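Local structure of tail protein, 43 kDa (Neisseria meningitidis MC58, 3D37) at residues 293-301 with 313-321; 6-14 with 54-64. The protein is of unknown function but, as a tail protein related to phage Mu baseplate components, probably serves as a structural part of a contractile phage tail. One frame throughout, in Å; residues are numbered along the deposited sequence.

Interaction 1: residues 293-301 with 313-321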
loop_
_atom_site.group_PDB
_atom_site.type_symbol
_atom_site.label_atom_id
_atom_site.label_comp_id
_atom_site.label_asym_id
_atom_site.label_seq_id
_atom_site.Cartn_x
_atom_site.Cartn_y
_atom_site.Cartn_z
ATOM N N VAL A 293 -20.128 29.566 13.038
ATOM C CA VAL A 293 -21.218 29.209 12.071
ATOM C C VAL A 293 -20.830 27.875 11.379
ATOM O O VAL A 293 -19.736 27.757 10.818
ATOM C CB VAL A 293 -21.474 30.350 11.036
ATOM C CG1 VAL A 293 -22.482 29.962 9.976
ATOM C CG2 VAL A 293 -21.950 31.698 11.736
ATOM N N LEU A 294 -21.710 26.883 11.484
ATOM C CA LEU A 294 -21.615 25.659 10.718
ATOM C C LEU A 294 -21.659 25.938 9.211
ATOM O O LEU A 294 -22.555 26.562 8.751
ATOM C CB LEU A 294 -22.711 24.693 11.129
ATOM C CG LEU A 294 -22.488 24.058 12.482
ATOM C CD1 LEU A 294 -23.765 23.525 13.096
ATOM C CD2 LEU A 294 -21.409 22.969 12.443
ATOM N N TRP A 295 -20.650 25.454 8.478
ATOM C CA TRP A 295 -20.630 25.570 7.024
ATOM C C TRP A 295 -21.922 24.945 6.484
ATOM O O TRP A 295 -22.330 23.880 6.915
ATOM C CB TRP A 295 -19.401 24.872 6.419
ATOM C CG TRP A 295 -18.100 25.395 6.849
ATOM C CD1 TRP A 295 -17.211 24.771 7.659
ATOM C CD2 TRP A 295 -17.486 26.624 6.464
ATOM N NE1 TRP A 295 -16.098 25.512 7.802
ATOM C CE2 TRP A 295 -16.248 26.681 7.117
ATOM C CE3 TRP A 295 -17.885 27.707 5.682
ATOM C CZ2 TRP A 295 -15.385 27.760 6.975
ATOM C CZ3 TRP A 295 -17.047 28.765 5.564
ATOM C CH2 TRP A 295 -15.813 28.785 6.173
ATOM N N GLN A 296 -22.546 25.634 5.554
ATOM C CA GLN A 296 -23.858 25.275 5.036
ATOM C C GLN A 296 -24.012 25.918 3.684
ATOM O O GLN A 296 -23.685 27.117 3.515
ATOM C CB GLN A 296 -24.933 25.837 5.978
ATOM C CG GLN A 296 -26.362 25.391 5.676
ATOM C CD GLN A 296 -26.580 23.905 5.943
ATOM O OE1 GLN A 296 -27.433 23.293 5.287
ATOM N NE2 GLN A 296 -25.849 23.327 6.903
ATOM N N PRO A 297 -24.573 25.173 2.703
ATOM C CA PRO A 297 -24.788 25.835 1.382
ATOM C C PRO A 297 -25.601 27.105 1.503
ATOM O O PRO A 297 -26.522 27.120 2.308
ATOM C CB PRO A 297 -25.526 24.749 0.582
ATOM C CG PRO A 297 -25.042 23.463 1.209
ATOM C CD PRO A 297 -25.002 23.768 2.670
ATOM N N GLY A 298 -25.302 28.146 0.681
ATOM C CA GLY A 298 -26.021 29.416 0.760
ATOM C C GLY A 298 -25.210 30.531 1.370
ATOM O O GLY A 298 -25.519 31.704 1.160
ATOM N N LEU A 299 -24.147 30.165 2.074
ATOM C CA LEU A 299 -23.120 31.108 2.532
ATOM C C LEU A 299 -22.208 31.605 1.400
ATOM O O LEU A 299 -22.014 30.929 0.378
ATOM C CB LEU A 299 -22.268 30.488 3.638
ATOM C CG LEU A 299 -23.027 29.983 4.851
ATOM C CD1 LEU A 299 -22.117 29.315 5.799
ATOM C CD2 LEU A 299 -23.797 31.214 5.509
ATOM N N ARG A 300 -21.697 32.820 1.569
ATOM C CA ARG A 300 -20.693 33.377 0.658
ATOM C C ARG A 300 -19.395 33.458 1.431
ATOM O O ARG A 300 -19.411 33.699 2.635
ATOM C CB ARG A 300 -21.139 34.710 0.096
ATOM C CG ARG A 300 -22.338 34.530 -0.828
ATOM C CD ARG A 300 -23.042 35.786 -1.111
ATOM N NE ARG A 300 -22.320 36.724 -1.971
ATOM C CZ ARG A 300 -21.830 37.893 -1.588
ATOM N NH1 ARG A 300 -21.940 38.306 -0.329
ATOM N NH2 ARG A 300 -21.212 38.666 -2.474
ATOM N N VAL A 301 -18.285 33.153 0.747
ATOM C CA VAL A 301 -16.989 33.004 1.343
ATOM C C VAL A 301 -15.972 33.833 0.544
ATOM O O VAL A 301 -15.861 33.713 -0.700
ATOM C CB VAL A 301 -16.535 31.487 1.427
ATOM C CG1 VAL A 301 -15.223 31.391 2.180
ATOM C CG2 VAL A 301 -17.602 30.612 2.101
ATOM N N VAL A 313 -15.031 36.770 -3.802
ATOM C CA VAL A 313 -16.082 36.143 -3.049
ATOM C C VAL A 313 -16.702 35.061 -3.961
ATOM O O VAL A 313 -16.887 35.255 -5.192
ATOM C CB VAL A 313 -17.184 37.143 -2.588
ATOM C CG1 VAL A 313 -18.347 36.418 -1.874
ATOM C CG2 VAL A 313 -16.592 38.239 -1.712
ATOM N N PHE A 314 -16.961 33.925 -3.332
ATOM C CA PHE A 314 -17.567 32.767 -3.943
ATOM C C PHE A 314 -18.793 32.346 -3.127
ATOM O O PHE A 314 -18.910 32.634 -1.920
ATOM C CB PHE A 314 -16.565 31.610 -4.061
ATOM C CG PHE A 314 -15.355 31.944 -4.881
ATOM C CD1 PHE A 314 -15.355 31.759 -6.255
ATOM C CD2 PHE A 314 -14.224 32.479 -4.282
ATOM C CE1 PHE A 314 -14.237 32.100 -7.029
ATOM C CE2 PHE A 314 -13.106 32.844 -5.035
ATOM C CZ PHE A 314 -13.104 32.634 -6.422
ATOM N N PHE A 315 -19.689 31.673 -3.843
ATOM C CA PHE A 315 -20.954 31.169 -3.337
ATOM C C PHE A 315 -20.869 29.663 -3.048
ATOM O O PHE A 315 -20.429 28.855 -3.893
ATOM C CB PHE A 315 -22.040 31.414 -4.351
ATOM C CG PHE A 315 -23.383 30.956 -3.897
ATOM C CD1 PHE A 315 -24.016 31.604 -2.847
ATOM C CD2 PHE A 315 -24.021 29.859 -4.502
ATOM C CE1 PHE A 315 -25.276 31.170 -2.392
ATOM C CE2 PHE A 315 -25.281 29.415 -4.052
ATOM C CZ PHE A 315 -25.910 30.075 -2.995
ATOM N N LEU A 316 -21.223 29.302 -1.829
ATOM C CA LEU A 316 -21.119 27.932 -1.373
ATOM C C LEU A 316 -22.339 27.100 -1.785
ATOM O O LEU A 316 -23.422 27.283 -1.296
ATOM C CB LEU A 316 -20.871 27.863 0.136
ATOM C CG LEU A 316 -20.632 26.499 0.769
ATOM C CD1 LEU A 316 -19.289 25.906 0.258
ATOM C CD2 LEU A 316 -20.644 26.622 2.340
ATOM N N MET A 317 -22.109 26.166 -2.679
ATOM C CA MET A 317 -23.211 25.445 -3.355
ATOM C C MET A 317 -23.367 24.068 -2.741
ATOM O O MET A 317 -24.407 23.465 -2.824
ATOM C CB MET A 317 -22.861 25.360 -4.871
ATOM C CG MET A 317 -23.892 24.811 -5.765
ATOM S SD MET A 317 -25.317 25.901 -6.187
ATOM C CE MET A 317 -24.305 27.022 -7.213
ATOM N N GLY A 318 -22.282 23.557 -2.182
ATOM C CA GLY A 318 -22.213 22.238 -1.588
ATOM C C GLY A 318 -21.177 22.159 -0.496
ATOM O O GLY A 318 -20.195 22.905 -0.498
ATOM N N ARG A 319 -21.446 21.320 0.505
ATOM C CA ARG A 319 -20.519 21.131 1.561
ATOM C C ARG A 319 -20.605 19.777 2.215
ATOM O O ARG A 319 -21.677 19.221 2.403
ATOM C CB ARG A 319 -20.582 22.263 2.602
ATOM C CG ARG A 319 -21.664 22.221 3.553
ATOM C CD ARG A 319 -21.360 21.403 4.840
ATOM N NE ARG A 319 -22.638 21.424 5.502
ATOM C CZ ARG A 319 -23.627 20.549 5.408
ATOM N NH1 ARG A 319 -23.539 19.409 4.773
ATOM N NH2 ARG A 319 -24.738 20.839 6.022
ATOM N N ARG A 320 -19.437 19.275 2.574
ATOM C CA ARG A 320 -19.318 17.952 3.162
ATOM C C ARG A 320 -18.516 18.007 4.456
ATOM O O ARG A 320 -17.339 18.313 4.450
ATOM C CB ARG A 320 -18.714 17.054 2.080
ATOM C CG ARG A 320 -18.477 15.571 2.313
ATOM C CD ARG A 320 -17.847 15.044 0.980
ATOM N NE ARG A 320 -17.157 13.827 1.232
ATOM C CZ ARG A 320 -16.030 13.405 0.633
ATOM N NH1 ARG A 320 -15.427 14.086 -0.368
ATOM N NH2 ARG A 320 -15.488 12.266 1.083
ATOM N N PHE A 321 -19.210 17.733 5.566
ATOM C CA PHE A 321 -18.612 17.448 6.853
ATOM C C PHE A 321 -18.035 16.023 6.839
ATOM O O PHE A 321 -18.715 15.051 6.492
ATOM C CB PHE A 321 -19.618 17.543 8.029
ATOM C CG PHE A 321 -20.290 18.879 8.197
ATOM C CD1 PHE A 321 -19.564 20.069 8.254
ATOM C CD2 PHE A 321 -21.680 18.935 8.395
ATOM C CE1 PHE A 321 -20.223 21.325 8.475
ATOM C CE2 PHE A 321 -22.358 20.190 8.624
ATOM C CZ PHE A 321 -21.648 21.355 8.679
#
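Leu316 pushes its isobutyl group into the bend of 293-301, and one of two tightly packed patches gathers round it. With CG anti to the backbone N (chi1 -176°), its CD2 branch reaches the carbonyl oxygen of the turn residue Gln296, with Leu316 CD2 3.3 Å from Gln296 O, and also touches Leu299 CB and, obliquely, the Trp295 ring. The type II turn from Gln296 to Leu299 lets the backbone close over this knob: Gly298 N donates to Leu316 O at 2.9 Å, and Leu316 N returns a bond to Leu299 O. Gly298 takes a positive phi of 107° here, a backbone shape that suits glycine. Beyond Met317 and Gly318, the second dense patch is built on Arg319. Its guanidinium lies between Phe321 CE2 over one face and Pro297 CD over the opposite one, while Arg319 NE donates to Trp295 O at 2.9 Å, the oxygen lying nearly in the guanidinium plane but the donor standing above the carbonyl plane. The carbonyl that takes this bond also lies oblique to the Phe321 ring, with Trp295 O 3.2 Å from Phe321 CZ.

The looser, partly exposed side is that of Arg300 and Val313. Arg300 lays its guanidinium against Val313, with Val313 CG1 3.7 Å from Arg300 NH2 over one face; the group's polar partners, Ser183 and Asp338, come from outside both segments. Arg300 CG meets the Phe315 ring at its edge. Only here is the pairing regular: Val301 and Phe314 form an antiparallel hydrogen-bonded pair, next to the non-hydrogen-bonded pair of Arg300 and Phe315. Met317 and Gly318, both facing Arg334 on strand 330-337, make a classic beta bulge in the long second strand of a beta hairpin, 300-305 with 310-324.

Interaction 2: residues 6-14 with 54-64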
loop_
_atom_site.group_PDB
_atom_site.type_symbol
_atom_site.label_atom_id
_atom_site.label_comp_id
_atom_site.label_asym_id
_atom_site.label_seq_id
_atom_site.Cartn_x
_atom_site.Cartn_y
_atom_site.Cartn_z
ATOM N N TYR A 6 -13.953 18.718 23.918
ATOM C CA TYR A 6 -12.727 19.364 23.300
ATOM C C TYR A 6 -12.649 19.343 21.751
ATOM O O TYR A 6 -11.809 20.088 21.167
ATOM C CB TYR A 6 -11.432 18.784 23.901
ATOM C CG TYR A 6 -11.251 19.182 25.347
ATOM C CD1 TYR A 6 -10.882 20.488 25.699
ATOM C CD2 TYR A 6 -11.478 18.269 26.371
ATOM C CE1 TYR A 6 -10.734 20.853 27.045
ATOM C CE2 TYR A 6 -11.351 18.634 27.712
ATOM C CZ TYR A 6 -10.970 19.907 28.040
ATOM O OH TYR A 6 -10.846 20.229 29.373
ATOM N N GLY A 7 -13.447 18.461 21.116
ATOM C CA GLY A 7 -13.715 18.468 19.658
ATOM C C GLY A 7 -15.236 18.552 19.483
ATOM O O GLY A 7 -15.939 18.903 20.423
ATOM N N TYR A 8 -15.761 18.174 18.322
ATOM C CA TYR A 8 -17.215 18.208 18.079
ATOM C C TYR A 8 -17.965 16.981 18.619
ATOM O O TYR A 8 -17.548 15.854 18.398
ATOM C CB TYR A 8 -17.505 18.309 16.577
ATOM C CG TYR A 8 -16.915 19.522 15.916
ATOM C CD1 TYR A 8 -17.538 20.767 16.016
ATOM C CD2 TYR A 8 -15.731 19.442 15.220
ATOM C CE1 TYR A 8 -16.986 21.877 15.447
ATOM C CE2 TYR A 8 -15.161 20.555 14.664
ATOM C CZ TYR A 8 -15.815 21.769 14.751
ATOM O OH TYR A 8 -15.274 22.876 14.171
ATOM N N ALA A 9 -19.111 17.211 19.261
ATOM C CA ALA A 9 -20.056 16.156 19.559
ATOM C C ALA A 9 -20.993 16.023 18.347
ATOM O O ALA A 9 -21.774 16.913 18.049
ATOM C CB ALA A 9 -20.872 16.467 20.870
ATOM N N VAL A 10 -20.845 14.919 17.626
ATOM C CA VAL A 10 -21.634 14.643 16.443
ATOM C C VAL A 10 -22.463 13.405 16.766
ATOM O O VAL A 10 -21.895 12.323 17.111
ATOM C CB VAL A 10 -20.742 14.415 15.208
ATOM C CG1 VAL A 10 -21.631 14.151 13.961
ATOM C CG2 VAL A 10 -19.844 15.595 14.962
ATOM N N SER A 11 -23.785 13.526 16.648
ATOM C CA SER A 11 -24.643 12.362 16.859
ATOM C C SER A 11 -25.711 12.145 15.790
ATOM O O SER A 11 -26.096 13.061 15.063
ATOM C CB SER A 11 -25.343 12.426 18.209
ATOM O OG SER A 11 -26.162 13.546 18.221
ATOM N N VAL A 12 -26.197 10.906 15.734
ATOM C CA VAL A 12 -27.371 10.533 14.972
ATOM C C VAL A 12 -28.399 10.309 16.041
ATOM O O VAL A 12 -28.274 9.375 16.812
ATOM C CB VAL A 12 -27.118 9.267 14.121
ATOM C CG1 VAL A 12 -28.398 8.799 13.390
ATOM C CG2 VAL A 12 -26.000 9.524 13.145
ATOM N N ARG A 13 -29.371 11.213 16.131
ATOM C CA ARG A 13 -30.408 11.126 17.124
ATOM C C ARG A 13 -31.577 10.317 16.557
ATOM O O ARG A 13 -32.133 10.682 15.531
ATOM C CB ARG A 13 -30.881 12.544 17.471
ATOM C CG ARG A 13 -31.565 12.649 18.765
ATOM C CD ARG A 13 -32.049 14.084 18.988
ATOM N NE ARG A 13 -30.952 14.932 19.465
ATOM C CZ ARG A 13 -30.961 16.263 19.432
ATOM N NH1 ARG A 13 -31.923 16.916 18.852
ATOM N NH2 ARG A 13 -29.966 16.949 19.962
ATOM N N VAL A 14 -31.906 9.195 17.197
ATOM C CA VAL A 14 -33.026 8.353 16.788
ATOM C C VAL A 14 -33.805 7.964 18.043
ATOM O O VAL A 14 -33.215 7.352 18.979
ATOM C CB VAL A 14 -32.555 7.008 16.160
ATOM C CG1 VAL A 14 -33.778 6.103 15.915
ATOM C CG2 VAL A 14 -31.734 7.206 14.910
ATOM N N LEU A 54 -31.722 0.140 13.229
ATOM C CA LEU A 54 -32.235 1.499 13.085
ATOM C C LEU A 54 -32.651 1.797 11.642
ATOM O O LEU A 54 -33.073 2.888 11.364
ATOM C CB LEU A 54 -31.188 2.543 13.530
ATOM C CG LEU A 54 -30.509 2.394 14.890
ATOM C CD1 LEU A 54 -29.375 3.376 15.025
ATOM C CD2 LEU A 54 -31.501 2.563 16.019
ATOM N N SER A 55 -32.536 0.829 10.732
ATOM C CA SER A 55 -32.895 1.066 9.341
ATOM C C SER A 55 -34.368 1.380 9.258
ATOM O O SER A 55 -35.208 0.746 9.926
ATOM C CB SER A 55 -32.533 -0.124 8.422
ATOM O OG SER A 55 -33.229 -1.319 8.819
ATOM N N GLY A 56 -34.673 2.396 8.455
ATOM C CA GLY A 56 -36.009 2.861 8.290
ATOM C C GLY A 56 -36.483 3.808 9.363
ATOM O O GLY A 56 -37.601 4.274 9.271
ATOM N N GLU A 57 -35.658 4.089 10.369
ATOM C CA GLU A 57 -36.010 5.027 11.460
ATOM C C GLU A 57 -35.746 6.483 11.051
ATOM O O GLU A 57 -34.828 6.766 10.304
ATOM C CB GLU A 57 -35.156 4.753 12.706
ATOM C CG GLU A 57 -35.431 3.453 13.424
ATOM C CD GLU A 57 -36.817 3.397 13.922
ATOM O OE1 GLU A 57 -37.298 4.441 14.397
ATOM O OE2 GLU A 57 -37.463 2.330 13.795
ATOM N N SER A 58 -36.553 7.387 11.582
ATOM C CA SER A 58 -36.385 8.803 11.402
ATOM C C SER A 58 -35.221 9.258 12.244
ATOM O O SER A 58 -35.006 8.744 13.322
ATOM C CB SER A 58 -37.634 9.551 11.860
ATOM O OG SER A 58 -38.604 9.418 10.873
ATOM N N CYS A 59 -34.443 10.204 11.743
ATOM C CA CYS A 59 -33.278 10.651 12.511
ATOM C C CYS A 59 -32.963 12.127 12.303
ATOM O O CYS A 59 -33.449 12.757 11.394
ATOM C CB CYS A 59 -32.044 9.798 12.200
ATOM S SG CYS A 59 -31.395 9.956 10.516
ATOM N N GLU A 60 -32.110 12.628 13.166
ATOM C CA GLU A 60 -31.528 13.951 13.015
ATOM C C GLU A 60 -30.040 13.816 13.192
ATOM O O GLU A 60 -29.564 13.019 14.006
ATOM C CB GLU A 60 -32.138 14.938 14.039
ATOM C CG GLU A 60 -33.566 15.263 13.719
ATOM C CD GLU A 60 -34.329 15.875 14.911
ATOM O OE1 GLU A 60 -34.022 15.524 16.045
ATOM O OE2 GLU A 60 -35.239 16.712 14.706
ATOM N N VAL A 61 -29.292 14.561 12.382
ATOM C CA VAL A 61 -27.874 14.567 12.500
ATOM C C VAL A 61 -27.562 15.842 13.284
ATOM O O VAL A 61 -28.070 16.879 12.973
ATOM C CB VAL A 61 -27.186 14.525 11.132
ATOM C CG1 VAL A 61 -25.561 14.652 11.310
ATOM C CG2 VAL A 61 -27.658 13.254 10.326
ATOM N N VAL A 62 -26.775 15.742 14.346
ATOM C CA VAL A 62 -26.604 16.887 15.246
ATOM C C VAL A 62 -25.109 17.099 15.475
ATOM O O VAL A 62 -24.373 16.162 15.742
ATOM C CB VAL A 62 -27.361 16.675 16.608
ATOM C CG1 VAL A 62 -27.482 18.007 17.407
ATOM C CG2 VAL A 62 -28.752 16.119 16.370
ATOM N N ILE A 63 -24.676 18.336 15.344
ATOM C CA ILE A 63 -23.306 18.725 15.669
ATOM C C ILE A 63 -23.393 19.803 16.768
ATOM O O ILE A 63 -24.007 20.839 16.557
ATOM C CB ILE A 63 -22.548 19.282 14.423
ATOM C CG1 ILE A 63 -22.610 18.280 13.244
ATOM C CG2 ILE A 63 -21.061 19.739 14.814
ATOM C CD1 ILE A 63 -21.799 18.654 12.020
ATOM N N ASP A 64 -22.784 19.528 17.913
ATOM C CA ASP A 64 -22.766 20.436 19.089
ATOM C C ASP A 64 -24.144 20.943 19.364
ATOM O O ASP A 64 -24.331 22.146 19.518
ATOM C CB ASP A 64 -21.827 21.650 18.882
ATOM C CG ASP A 64 -20.388 21.289 18.891
ATOM O OD1 ASP A 64 -20.025 20.251 19.519
ATOM O OD2 ASP A 64 -19.598 22.075 18.295
HETATM O O HOH W 1 -16.607 22.151 19.333
#
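Val62 and Arg13 meet on the face of the strand pair that also carries Ser11 and Glu60. Val62 CG2 sits over the centre of the Arg13 guanidinium, 3.8 Å from Arg13 CZ. The arginine chain leaves with CG anti to the backbone N (chi1 -159°) and bends at chi3 (-81°), which turns the flat group back over the valine. Glu60 approaches obliquely, its carboxylate steeply inclined to the guanidinium, and Glu60 OE1 makes a long salt bridge of 3.8 Å to Arg13 NH1. Beneath these side chains, paired backbone bonds join Ser11 with Val62 and Arg13 with Glu60; Ser11 N to Val62 O measures 2.8 Å.

This is an antiparallel ladder of the GpP-like N-terminal domain, a member of the phage barrel clan. On its other face Val10, Val12 and Val61 pack on Phe40, while Ile63 meets Phe321 and Leu294. At one end Val14 CG1 packs 3.7 Å from Glu57 CB, beside the type II turn from Leu54 to Glu57. At the other, Asp64 OD1 accepts Ala9 N at 3.2 Å, while Asp64 OD2 lies at the Tyr8 ring edge, 3.3 Å from Tyr8 CD1.

In the second shell, Glu18 grips both Arg13 NE and Ser11 OG, Lys288 pairs with Asp64, and His287 stacks on the Tyr8 ring while its backbone N binds the phenol oxygen.

In the fold
From the N terminus, interaction 2 comes first: strand 10-14 pairs with strand 58-63 and closes a loop of 39 residues that includes strands 17-19, 24-30 and 37-42. Interaction 1 opens much later and closes a short loop of 11 residues within the hairpin 300-305 with 310-324. The two loops follow in series, neither nested nor crossed, and their centres lie about 21 Å apart. Yet they touch: Phe321 CD2 is 3.6 Å from Ile63 CD1, and Leu294 packs on the same isoleucine. Strand 24-30, from the first loop, pairs with 310-324, so the N-terminal and C-terminal family regions are tied together directly.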